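Local coordinates for putative 2OG-Fe(II) oxygenase family protein (Caulobacter crescentus CB15, PDB 3OOX) that probably acts as a non-haem Fe(II)- and 2-oxoglutarate-dependent oxygenase, with a predicted activity that releases ethene from 2-oxoglutarate and oxidises L-arginine, at residues Ser13-Asp18 / Leu155-Phe160; Thr65-Ala70 / Arg77-Phe82; Gly192-Ile197 / Gln303-Glu308. One frame throughout, in Å; residues are numbered along the deposited sequence. Where two conformers were deposited one is given.

Contact 1 (Ser13-Asp18 / Leu155-Phe160); sequences SLYAKD and LERDFF. With EDO (1,2-ethanediol), chain J.
One ordered water ties Tyr15 to Arg157, donating to Tyr15 O at 2.7 Å and accepting from Arg157 NH2 at 2.9 Å. The bridge joins the short N-terminal helix 13-17 to a type I beta turn, Glu156 to Phe159, in the loop that follows the long helix 127-152. The CA atoms of Tyr15 and Arg157 are 12.0 Å apart, and the arginine spans most of that distance. Arg157 is stretched out, CG trans to its own amide nitrogen (chi1 -180°) and the chain straight from CG to NE, which delivers the guanidinium to the helix. There NH2 lies 3.3 Å from Tyr15 OH, with the hydroxyl at the guanidinium edge and near its plane. Phenol ring and guanidinium stand almost perpendicular, their planes 82° apart.

Glu147 of helix 127-152 explains why the two groups gather here. Its OE1 forms a salt bridge with Arg157 NE and its OE2 is hydrogen-bonded to Tyr15 OH, while Phe19 adds a cation-pi contact to the arginine. A phenylalanine in place of Tyr15 would keep the ring but lose the hydroxyl, and would probably leave Glu147 OE2 without this mate. The interface buries just 81 Å² and neither touching residue is fully buried, which marks it as a surface contact resting on polar groups.

Beyond Arg157 the turn binds a 1,2-ethanediol, probably from the crystallisation liquor. Asp158 has CG between its backbone N and carbonyl carbon (chi1 67°), which turns OD1 to the same diol that its own carbonyl binds. The diol grips this residue at two places: its O1 donates to Asp158 OD1 at 2.7 Å, and its O2 donates to Asp158 O at 2.8 Å.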
loop_
_atom_site.group_PDB
_atom_site.type_symbol
_atom_site.label_atom_id
_atom_site.label_comp_id
_atom_site.label_asym_id
_atom_site.label_seq_id
_atom_site.Cartn_x
_atom_site.Cartn_y
_atom_site.Cartn_z
ATOM N N SER A 13 7.613 3.738 -18.943
ATOM C CA SER A 13 8.285 4.511 -20.000
ATOM C C SER A 13 7.279 5.430 -20.723
ATOM O O SER A 13 7.658 6.482 -21.270
ATOM C CB SER A 13 8.992 3.556 -20.972
ATOM O OG SER A 13 8.048 2.822 -21.720
ATOM N N LEU A 14 5.997 5.059 -20.707
ATOM C CA LEU A 14 4.955 5.846 -21.325
ATOM C C LEU A 14 4.646 7.139 -20.574
ATOM O O LEU A 14 4.053 8.045 -21.150
ATOM C CB LEU A 14 3.662 5.037 -21.512
ATOM C CG LEU A 14 3.795 3.814 -22.429
ATOM C CD1 LEU A 14 2.486 3.020 -22.389
ATOM C CD2 LEU A 14 4.193 4.108 -23.893
ATOM N N TYR A 15 5.002 7.226 -19.291
ATOM C CA TYR A 15 4.741 8.435 -18.513
ATOM C C TYR A 15 5.349 9.663 -19.210
ATOM O O TYR A 15 4.665 10.668 -19.352
ATOM C CB TYR A 15 5.264 8.257 -17.084
ATOM C CG TYR A 15 5.188 9.505 -16.219
ATOM C CD1 TYR A 15 4.064 9.782 -15.458
ATOM C CD2 TYR A 15 6.261 10.384 -16.151
ATOM C CE1 TYR A 15 4.013 10.949 -14.651
ATOM C CE2 TYR A 15 6.229 11.511 -15.349
ATOM C CZ TYR A 15 5.114 11.797 -14.609
ATOM O OH TYR A 15 5.102 12.964 -13.836
ATOM N N ALA A 16 6.593 9.546 -19.668
ATOM C CA ALA A 16 7.262 10.595 -20.458
ATOM C C ALA A 16 6.950 10.470 -21.947
ATOM O O ALA A 16 6.731 11.483 -22.616
ATOM C CB ALA A 16 8.784 10.550 -20.232
ATOM N N LYS A 17 6.953 9.242 -22.495
ATOM C CA LYS A 17 6.858 9.106 -23.947
ATOM C C LYS A 17 5.471 9.384 -24.519
ATOM O O LYS A 17 5.346 9.864 -25.657
ATOM C CB LYS A 17 7.305 7.712 -24.429
ATOM C CG LYS A 17 8.777 7.445 -24.369
ATOM C CD LYS A 17 9.061 6.005 -24.852
ATOM C CE LYS A 17 10.539 5.646 -24.705
ATOM N NZ LYS A 17 10.796 4.166 -24.848
ATOM N N ASP A 18 4.425 9.049 -23.766
ATOM C CA ASP A 18 3.057 9.166 -24.244
ATOM C C ASP A 18 2.121 9.157 -23.042
ATOM O O ASP A 18 1.427 8.166 -22.791
ATOM C CB ASP A 18 2.713 8.007 -25.184
ATOM C CG ASP A 18 1.380 8.209 -25.921
ATOM O OD1 ASP A 18 0.591 9.123 -25.597
ATOM O OD2 ASP A 18 1.113 7.436 -26.861
ATOM N N LEU A 155 -9.570 15.305 -14.872
ATOM C CA LEU A 155 -9.159 16.351 -13.955
ATOM C C LEU A 155 -7.853 17.000 -14.435
ATOM O O LEU A 155 -7.153 16.448 -15.285
ATOM C CB LEU A 155 -8.936 15.779 -12.528
ATOM C CG LEU A 155 -10.095 14.988 -11.873
ATOM C CD1 LEU A 155 -9.644 14.427 -10.538
ATOM C CD2 LEU A 155 -11.382 15.820 -11.670
ATOM N N GLU A 156 -7.513 18.143 -13.852
ATOM C CA GLU A 156 -6.174 18.713 -14.011
ATOM C C GLU A 156 -5.123 17.662 -13.653
ATOM O O GLU A 156 -5.286 16.929 -12.677
ATOM C CB GLU A 156 -5.983 19.948 -13.130
ATOM C CG GLU A 156 -6.810 21.122 -13.573
ATOM C CD GLU A 156 -6.408 21.656 -14.933
ATOM O OE1 GLU A 156 -5.196 21.889 -15.139
ATOM O OE2 GLU A 156 -7.305 21.841 -15.791
ATOM N N ARG A 157 -4.057 17.581 -14.445
ATOM C CA ARG A 157 -3.019 16.562 -14.217
ATOM C C ARG A 157 -2.435 16.606 -12.805
ATOM O O ARG A 157 -2.074 15.575 -12.253
ATOM C CB ARG A 157 -1.902 16.684 -15.264
ATOM C CG ARG A 157 -0.796 15.667 -15.107
ATOM C CD ARG A 157 0.163 15.708 -16.294
ATOM N NE ARG A 157 1.370 14.964 -16.014
ATOM C CZ ARG A 157 2.293 14.641 -16.900
ATOM N NH1 ARG A 157 2.151 14.973 -18.179
ATOM N NH2 ARG A 157 3.363 13.988 -16.498
ATOM N N ASP A 158 -2.289 17.807 -12.256
ATOM C CA ASP A 158 -1.758 18.009 -10.910
ATOM C C ASP A 158 -2.812 18.041 -9.800
ATOM O O ASP A 158 -2.484 18.423 -8.675
ATOM C CB ASP A 158 -0.884 19.262 -10.823
ATOM C CG ASP A 158 -1.658 20.552 -11.009
ATOM O OD1 ASP A 158 -2.854 20.505 -11.393
ATOM O OD2 ASP A 158 -1.053 21.634 -10.807
ATOM N N PHE A 159 -4.023 17.582 -10.097
ATOM C CA PHE A 159 -5.131 17.614 -9.117
ATOM C C PHE A 159 -4.747 17.098 -7.742
ATOM O O PHE A 159 -5.153 17.672 -6.711
ATOM C CB PHE A 159 -6.334 16.832 -9.647
ATOM C CG PHE A 159 -7.479 16.732 -8.691
ATOM C CD1 PHE A 159 -7.546 15.694 -7.746
ATOM C CD2 PHE A 159 -8.505 17.658 -8.714
ATOM C CE1 PHE A 159 -8.620 15.615 -6.858
ATOM C CE2 PHE A 159 -9.561 17.566 -7.824
ATOM C CZ PHE A 159 -9.603 16.548 -6.893
ATOM N N PHE A 160 -4.060 15.956 -7.705
ATOM C CA PHE A 160 -3.804 15.297 -6.439
ATOM C C PHE A 160 -2.675 15.926 -5.657
ATOM O O PHE A 160 -2.533 15.631 -4.487
ATOM C CB PHE A 160 -3.565 13.804 -6.633
ATOM C CG PHE A 160 -4.802 13.068 -6.984
ATOM C CD1 PHE A 160 -5.794 12.863 -6.021
ATOM C CD2 PHE A 160 -4.994 12.617 -8.283
ATOM C CE1 PHE A 160 -6.945 12.221 -6.344
ATOM C CE2 PHE A 160 -6.158 11.968 -8.619
ATOM C CZ PHE A 160 -7.133 11.767 -7.631
HETATM C C1 EDO J . -4.904 21.932 -8.915
HETATM O O1 EDO J . -5.083 20.971 -9.952
HETATM C C2 EDO J . -4.179 21.290 -7.746
HETATM O O2 EDO J . -2.779 21.175 -8.041
HETATM O O HOH W 1 5.171 13.273 -18.668
#

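Contact 2 (Thr65-Ala70 / Arg77-Phe82); sequences TKKQYA and RGYIPF
Tyr79 turns CG trans to its backbone N (chi1 177°), and Lys66 sets CG opposite its carbonyl carbon (chi1 -65°), so that phenol ring and lysine chain cross. Lys66 CB lies over one ring face, 3.8 Å from the Tyr79 centroid and 16° off the normal, a CH-pi contact. Pro81 N sits above the opposite face, toward the rim, while Lys67 CG and Ala70 CB reach the edge. Lys66 then bends at chi3 and brings CE to 3.6 Å from Tyr79 OH.

The backbones meet beside the ring. Tyr79 N donates to Tyr69 O at 2.9 Å. Gly78 passes 3.7 Å from Tyr69 O, measured at its CA; its positive phi suits glycine, and a CB there would clash with that oxygen. Farther along, Lys67 CE packs on Pro81 CB at 3.8 Å.

This is plain packing at the rim of the main sheet: through the Tyr79 ring, the chain leaving helix 63-66 lies against edge strand 78-80, which pairs with strand 97-101. Glu97 OE1 of that neighbour is hydrogen-bonded to Tyr79 OH and salt-bridged to Lys66 NZ, the latter also bonded to Phe59 O, and Phe58 of helix 45-59 packs against Lys66 and Tyr69.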
loop_
_atom_site.group_PDB
_atom_site.type_symbol
_atom_site.label_atom_id
_atom_site.label_comp_id
_atom_site.label_asym_id
_atom_site.label_seq_id
_atom_site.Cartn_x
_atom_site.Cartn_y
_atom_site.Cartn_z
ATOM N N THR A 65 15.729 -7.530 21.224
ATOM C CA THR A 65 16.268 -6.327 20.628
ATOM C C THR A 65 15.158 -5.654 19.791
ATOM O O THR A 65 14.949 -4.438 19.846
ATOM C CB THR A 65 17.484 -6.656 19.727
ATOM O OG1 THR A 65 18.476 -7.352 20.508
ATOM C CG2 THR A 65 18.077 -5.387 19.106
ATOM N N LYS A 66 14.452 -6.469 19.019
ATOM C CA LYS A 66 13.340 -5.955 18.206
ATOM C C LYS A 66 12.247 -5.362 19.091
ATOM O O LYS A 66 11.660 -4.341 18.732
ATOM C CB LYS A 66 12.790 -7.037 17.259
ATOM C CG LYS A 66 13.835 -7.481 16.201
ATOM C CD LYS A 66 13.305 -8.484 15.175
ATOM C CE LYS A 66 12.969 -9.853 15.757
ATOM N NZ LYS A 66 12.669 -10.868 14.688
ATOM N N LYS A 67 11.990 -5.972 20.240
ATOM C CA LYS A 67 10.883 -5.550 21.111
ATOM C C LYS A 67 11.134 -4.236 21.860
ATOM O O LYS A 67 10.216 -3.677 22.454
ATOM C CB LYS A 67 10.493 -6.669 22.067
ATOM C CG LYS A 67 9.669 -7.762 21.352
ATOM C CD LYS A 67 9.238 -8.862 22.282
ATOM C CE LYS A 67 8.220 -9.793 21.604
ATOM N NZ LYS A 67 7.814 -10.881 22.565
ATOM N N GLN A 68 12.364 -3.743 21.805
ATOM C CA GLN A 68 12.641 -2.387 22.247
ATOM C C GLN A 68 11.761 -1.408 21.492
ATOM O O GLN A 68 11.451 -0.323 21.991
ATOM C CB GLN A 68 14.101 -2.034 21.977
ATOM C CG GLN A 68 15.088 -2.807 22.818
ATOM C CD GLN A 68 16.527 -2.481 22.461
ATOM O OE1 GLN A 68 17.305 -2.049 23.316
ATOM N NE2 GLN A 68 16.898 -2.703 21.217
ATOM N N TYR A 69 11.373 -1.781 20.273
ATOM C CA TYR A 69 10.649 -0.883 19.358
ATOM C C TYR A 69 9.172 -1.259 19.232
ATOM O O TYR A 69 8.468 -0.717 18.363
ATOM C CB TYR A 69 11.330 -0.878 17.990
ATOM C CG TYR A 69 12.816 -0.628 18.114
ATOM C CD1 TYR A 69 13.280 0.646 18.446
ATOM C CD2 TYR A 69 13.737 -1.655 17.988
ATOM C CE1 TYR A 69 14.625 0.890 18.634
ATOM C CE2 TYR A 69 15.109 -1.420 18.165
ATOM C CZ TYR A 69 15.535 -0.143 18.498
ATOM O OH TYR A 69 16.886 0.125 18.669
ATOM N N ALA A 70 8.727 -2.159 20.097
ATOM C CA ALA A 70 7.323 -2.602 20.151
ATOM C C ALA A 70 6.491 -1.746 21.103
ATOM O O ALA A 70 7.035 -1.025 21.943
ATOM C CB ALA A 70 7.238 -4.059 20.582
ATOM N N ARG A 77 3.713 2.819 14.671
ATOM C CA ARG A 77 5.121 3.145 14.412
ATOM C C ARG A 77 5.953 2.054 15.034
ATOM O O ARG A 77 5.573 1.495 16.030
ATOM C CB ARG A 77 5.476 4.492 15.056
ATOM C CG ARG A 77 4.650 5.703 14.571
ATOM C CD ARG A 77 4.957 6.093 13.165
ATOM N NE ARG A 77 4.165 7.255 12.711
ATOM C CZ ARG A 77 3.033 7.182 12.012
ATOM N NH1 ARG A 77 2.499 6.012 11.660
ATOM N NH2 ARG A 77 2.402 8.296 11.629
ATOM N N GLY A 78 7.091 1.732 14.420
ATOM C CA GLY A 78 7.957 0.712 14.993
ATOM C C GLY A 78 7.513 -0.722 14.745
ATOM O O GLY A 78 6.952 -1.047 13.703
ATOM N N TYR A 79 7.817 -1.582 15.710
ATOM C CA TYR A 79 7.790 -3.026 15.528
ATOM C C TYR A 79 6.499 -3.638 16.069
ATOM O O TYR A 79 5.990 -3.242 17.120
ATOM C CB TYR A 79 9.001 -3.615 16.251
ATOM C CG TYR A 79 9.085 -5.112 16.218
ATOM C CD1 TYR A 79 9.261 -5.774 15.017
ATOM C CD2 TYR A 79 9.039 -5.844 17.381
ATOM C CE1 TYR A 79 9.363 -7.162 14.966
ATOM C CE2 TYR A 79 9.136 -7.252 17.360
ATOM C CZ TYR A 79 9.277 -7.889 16.135
ATOM O OH TYR A 79 9.382 -9.271 16.091
ATOM N N ILE A 80 5.978 -4.645 15.348
ATOM C CA ILE A 80 4.892 -5.478 15.835
ATOM C C ILE A 80 5.389 -6.927 15.789
ATOM O O ILE A 80 5.755 -7.425 14.722
ATOM C CB ILE A 80 3.623 -5.367 14.956
ATOM C CG1 ILE A 80 3.149 -3.904 14.849
ATOM C CG2 ILE A 80 2.537 -6.283 15.512
ATOM C CD1 ILE A 80 1.932 -3.707 13.920
ATOM N N PRO A 81 5.408 -7.584 16.940
ATOM C CA PRO A 81 5.871 -8.967 16.996
ATOM C C PRO A 81 4.860 -9.975 16.501
ATOM O O PRO A 81 3.722 -9.642 16.243
ATOM C CB PRO A 81 6.147 -9.179 18.485
ATOM C CG PRO A 81 5.166 -8.362 19.143
ATOM C CD PRO A 81 5.014 -7.117 18.283
ATOM N N PHE A 82 5.314 -11.215 16.375
ATOM C CA PHE A 82 4.434 -12.341 16.099
ATOM C C PHE A 82 3.302 -12.365 17.111
ATOM O O PHE A 82 3.507 -12.065 18.281
ATOM C CB PHE A 82 5.230 -13.668 16.130
ATOM C CG PHE A 82 6.384 -13.695 15.172
ATOM C CD1 PHE A 82 6.173 -13.621 13.808
ATOM C CD2 PHE A 82 7.692 -13.756 15.632
ATOM C CE1 PHE A 82 7.220 -13.624 12.908
ATOM C CE2 PHE A 82 8.760 -13.759 14.734
ATOM C CZ PHE A 82 8.519 -13.696 13.367
HETATM O O HOH W 2 5.336 -12.148 20.771
#

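Contact 3 (Gly192-Ile197 / Gln303-Glu308); sequences GDINTI and QQRLRE. With EDO (1,2-ethanediol), chain G.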
loop_
_atom_site.group_PDB
_atom_site.type_symbol
_atom_site.label_atom_id
_atom_site.label_comp_id
_atom_site.label_asym_id
_atom_site.label_seq_id
_atom_site.Cartn_x
_atom_site.Cartn_y
_atom_site.Cartn_z
ATOM N N GLY A 192 -9.609 -5.180 1.963
ATOM C CA GLY A 192 -9.411 -4.008 1.115
ATOM C C GLY A 192 -8.552 -3.007 1.890
ATOM O O GLY A 192 -8.363 -3.133 3.118
ATOM N N ASP A 193 -8.023 -2.022 1.186
ATOM C CA ASP A 193 -7.211 -0.993 1.796
ATOM C C ASP A 193 -8.039 0.272 1.983
ATOM O O ASP A 193 -8.894 0.576 1.141
ATOM C CB ASP A 193 -6.033 -0.659 0.862
ATOM C CG ASP A 193 -4.927 -1.703 0.888
ATOM O OD1 ASP A 193 -4.967 -2.600 1.768
ATOM O OD2 ASP A 193 -4.021 -1.616 0.025
ATOM N N ILE A 194 -7.759 0.991 3.068
ATOM C CA ILE A 194 -8.557 2.161 3.467
ATOM C C ILE A 194 -8.035 3.485 2.959
ATOM O O ILE A 194 -8.756 4.508 3.054
ATOM C CB ILE A 194 -8.832 2.187 4.970
ATOM C CG1 ILE A 194 -7.584 2.440 5.776
ATOM C CG2 ILE A 194 -9.501 0.887 5.424
ATOM C CD1 ILE A 194 -7.868 2.433 7.305
ATOM N N ASN A 195 -6.856 3.479 2.339
ATOM C CA ASN A 195 -6.089 4.674 2.028
ATOM C C ASN A 195 -6.363 5.160 0.607
ATOM O O ASN A 195 -7.437 4.919 0.063
ATOM C CB ASN A 195 -4.601 4.416 2.340
ATOM C CG ASN A 195 -4.063 3.144 1.685
ATOM O OD1 ASN A 195 -4.437 2.028 2.101
ATOM N ND2 ASN A 195 -3.163 3.292 0.682
ATOM N N THR A 196 -5.432 5.872 -0.000
ATOM C CA THR A 196 -5.649 6.459 -1.327
ATOM C C THR A 196 -5.240 5.494 -2.443
ATOM O O THR A 196 -6.090 5.014 -3.198
ATOM C CB THR A 196 -4.933 7.810 -1.419
ATOM O OG1 THR A 196 -5.446 8.665 -0.375
ATOM C CG2 THR A 196 -5.071 8.462 -2.841
ATOM N N ILE A 197 -3.951 5.202 -2.526
ATOM C CA ILE A 197 -3.459 4.075 -3.312
ATOM C C ILE A 197 -2.359 3.366 -2.536
ATOM O O ILE A 197 -1.692 3.972 -1.700
ATOM C CB ILE A 197 -2.903 4.464 -4.703
ATOM C CG1 ILE A 197 -1.819 5.549 -4.593
ATOM C CG2 ILE A 197 -4.061 4.944 -5.612
ATOM C CD1 ILE A 197 -1.089 5.834 -5.954
ATOM N N GLN A 303 -10.135 7.583 10.838
ATOM C CA GLN A 303 -10.551 7.191 12.167
ATOM C C GLN A 303 -11.826 6.354 12.113
ATOM O O GLN A 303 -11.949 5.364 12.857
ATOM C CB GLN A 303 -10.789 8.398 13.043
ATOM C CG GLN A 303 -9.535 9.163 13.433
ATOM C CD GLN A 303 -9.865 10.312 14.339
ATOM O OE1 GLN A 303 -10.478 10.121 15.394
ATOM N NE2 GLN A 303 -9.495 11.521 13.934
ATOM N N GLN A 304 -12.767 6.752 11.262
ATOM C CA GLN A 304 -14.030 6.012 11.100
ATOM C C GLN A 304 -13.761 4.584 10.597
ATOM O O GLN A 304 -14.286 3.627 11.155
ATOM C CB GLN A 304 -14.979 6.761 10.150
ATOM C CG GLN A 304 -16.297 6.010 9.863
ATOM C CD GLN A 304 -17.050 6.562 8.676
ATOM O OE1 GLN A 304 -17.162 7.775 8.512
ATOM N NE2 GLN A 304 -17.604 5.665 7.852
ATOM N N ARG A 305 -12.941 4.420 9.557
ATOM C CA ARG A 305 -12.698 3.075 9.014
ATOM C C ARG A 305 -11.998 2.174 10.032
ATOM O O ARG A 305 -12.267 0.957 10.063
ATOM C CB ARG A 305 -11.892 3.108 7.705
ATOM C CG ARG A 305 -12.618 3.716 6.497
ATOM C CD ARG A 305 -13.766 2.835 5.913
ATOM N NE ARG A 305 -13.342 1.580 5.286
ATOM C CZ ARG A 305 -13.834 0.386 5.615
ATOM N NH1 ARG A 305 -14.757 0.288 6.563
ATOM N NH2 ARG A 305 -13.420 -0.712 4.998
ATOM N N LEU A 306 -11.113 2.749 10.839
ATOM C CA LEU A 306 -10.407 1.989 11.855
ATOM C C LEU A 306 -11.403 1.554 12.935
ATOM O O LEU A 306 -11.299 0.432 13.440
ATOM C CB LEU A 306 -9.228 2.780 12.441
ATOM C CG LEU A 306 -8.045 2.982 11.463
ATOM C CD1 LEU A 306 -7.020 3.910 12.081
ATOM C CD2 LEU A 306 -7.411 1.631 11.051
ATOM N N ARG A 307 -12.367 2.420 13.267
ATOM C CA ARG A 307 -13.419 2.057 14.236
ATOM C C ARG A 307 -14.289 0.906 13.715
ATOM O O ARG A 307 -14.705 0.032 14.495
ATOM C CB ARG A 307 -14.319 3.262 14.567
ATOM C CG ARG A 307 -13.710 4.273 15.533
ATOM C CD ARG A 307 -14.757 5.259 16.081
ATOM N NE ARG A 307 -15.553 5.923 15.038
ATOM C CZ ARG A 307 -15.246 7.079 14.434
ATOM N NH1 ARG A 307 -14.121 7.739 14.720
ATOM N NH2 ARG A 307 -16.070 7.577 13.511
ATOM N N GLU A 308 -14.568 0.923 12.410
ATOM C CA GLU A 308 -15.428 -0.072 11.744
ATOM C C GLU A 308 -14.722 -1.412 11.530
ATOM O O GLU A 308 -15.334 -2.476 11.697
ATOM C CB GLU A 308 -15.910 0.452 10.390
ATOM C CG GLU A 308 -16.844 1.650 10.471
ATOM C CD GLU A 308 -17.126 2.298 9.117
ATOM O OE1 GLU A 308 -16.423 1.987 8.129
ATOM O OE2 GLU A 308 -18.054 3.133 9.041
HETATM C C1 EDO G . -20.627 10.312 6.621
HETATM O O1 EDO G . -19.984 11.142 5.646
HETATM C C2 EDO G . -20.247 8.850 6.412
HETATM O O2 EDO G . -18.834 8.655 6.562
#
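Segment 192-197 runs from the end of strand 188-191 into strand 197-201 of the double-stranded beta-helix core expected of 2-oxoglutarate oxygenases, and here one of its side chains, Ile194, meets the C-terminal helix 298-309. Asp193 occupies the aspartate position of the family's His-x-Asp signature, which in relatives supplies ligands to the iron. Its CB is directed away from the helix, and OD2 is bonded to Thr198 and Asn230, whereas the CB of Ile194 is directed toward the helix. The loop ends in a classic beta bulge, Thr196 and Ile197 both facing Leu269.

Ile194 makes the contact with two branches. CG1 lies between the backbone N and the carbonyl carbon (chi1 68°), carrying CD1 to Leu306, where it meets CD2 at 3.9 Å; these two side chains cross at about a right angle. The other branch, CG2, comes against Arg305, 4.0 Å from CB and 3.9 Å from NE, approaching the guanidinium obliquely. Arg305 has two deposited conformers, and in the one described it is folded at chi2 and chi3, running past the isoleucine in the opposite direction.

That fold places its polar end among acids. Arg305 NH1 forms a salt bridge with Glu308 OE1, one helical turn on, at 2.8 Å and almost in the guanidinium plane, while NE pairs with Asp233. Glu308 has a second partner, since Gln304 NE2 donates to its OE2 at 2.8 Å, from above the carboxylate plane. Gln304 OE1 in turn accepts from O2 of a bound 1,2-ethanediol.

No hydrogen bond crosses between loop and helix. With 147 Å² buried, the junction rests on van der Waals packing of Ile194 against Leu306 and the arginine chain, and in this conformer the arginine's charge is probably balanced by Glu308 and Asp233 instead of by the loop.

Contacts 1 and 2 lie on opposite sides of the chain's centre, their centres 39 Å apart, although contact 2 is nested within the span of sequence that contact 1 closes. Contact 3 follows both along the chain and lies nearer the chain's centre, about 12 Å from it against about 21 Å and 20 Å. It comes within about 5 Å of contact 1 and 10 Å of contact 2 at the nearest atoms. Segments 155-160 and 192-197 share packing partners: Phe160 and Ile197 both touch Leu146 and Leu235. Segment 192-197 carries Asp193, the signature aspartate next to Ile194, so contact 3 probably lies closest in sequence to the iron site expected from relatives.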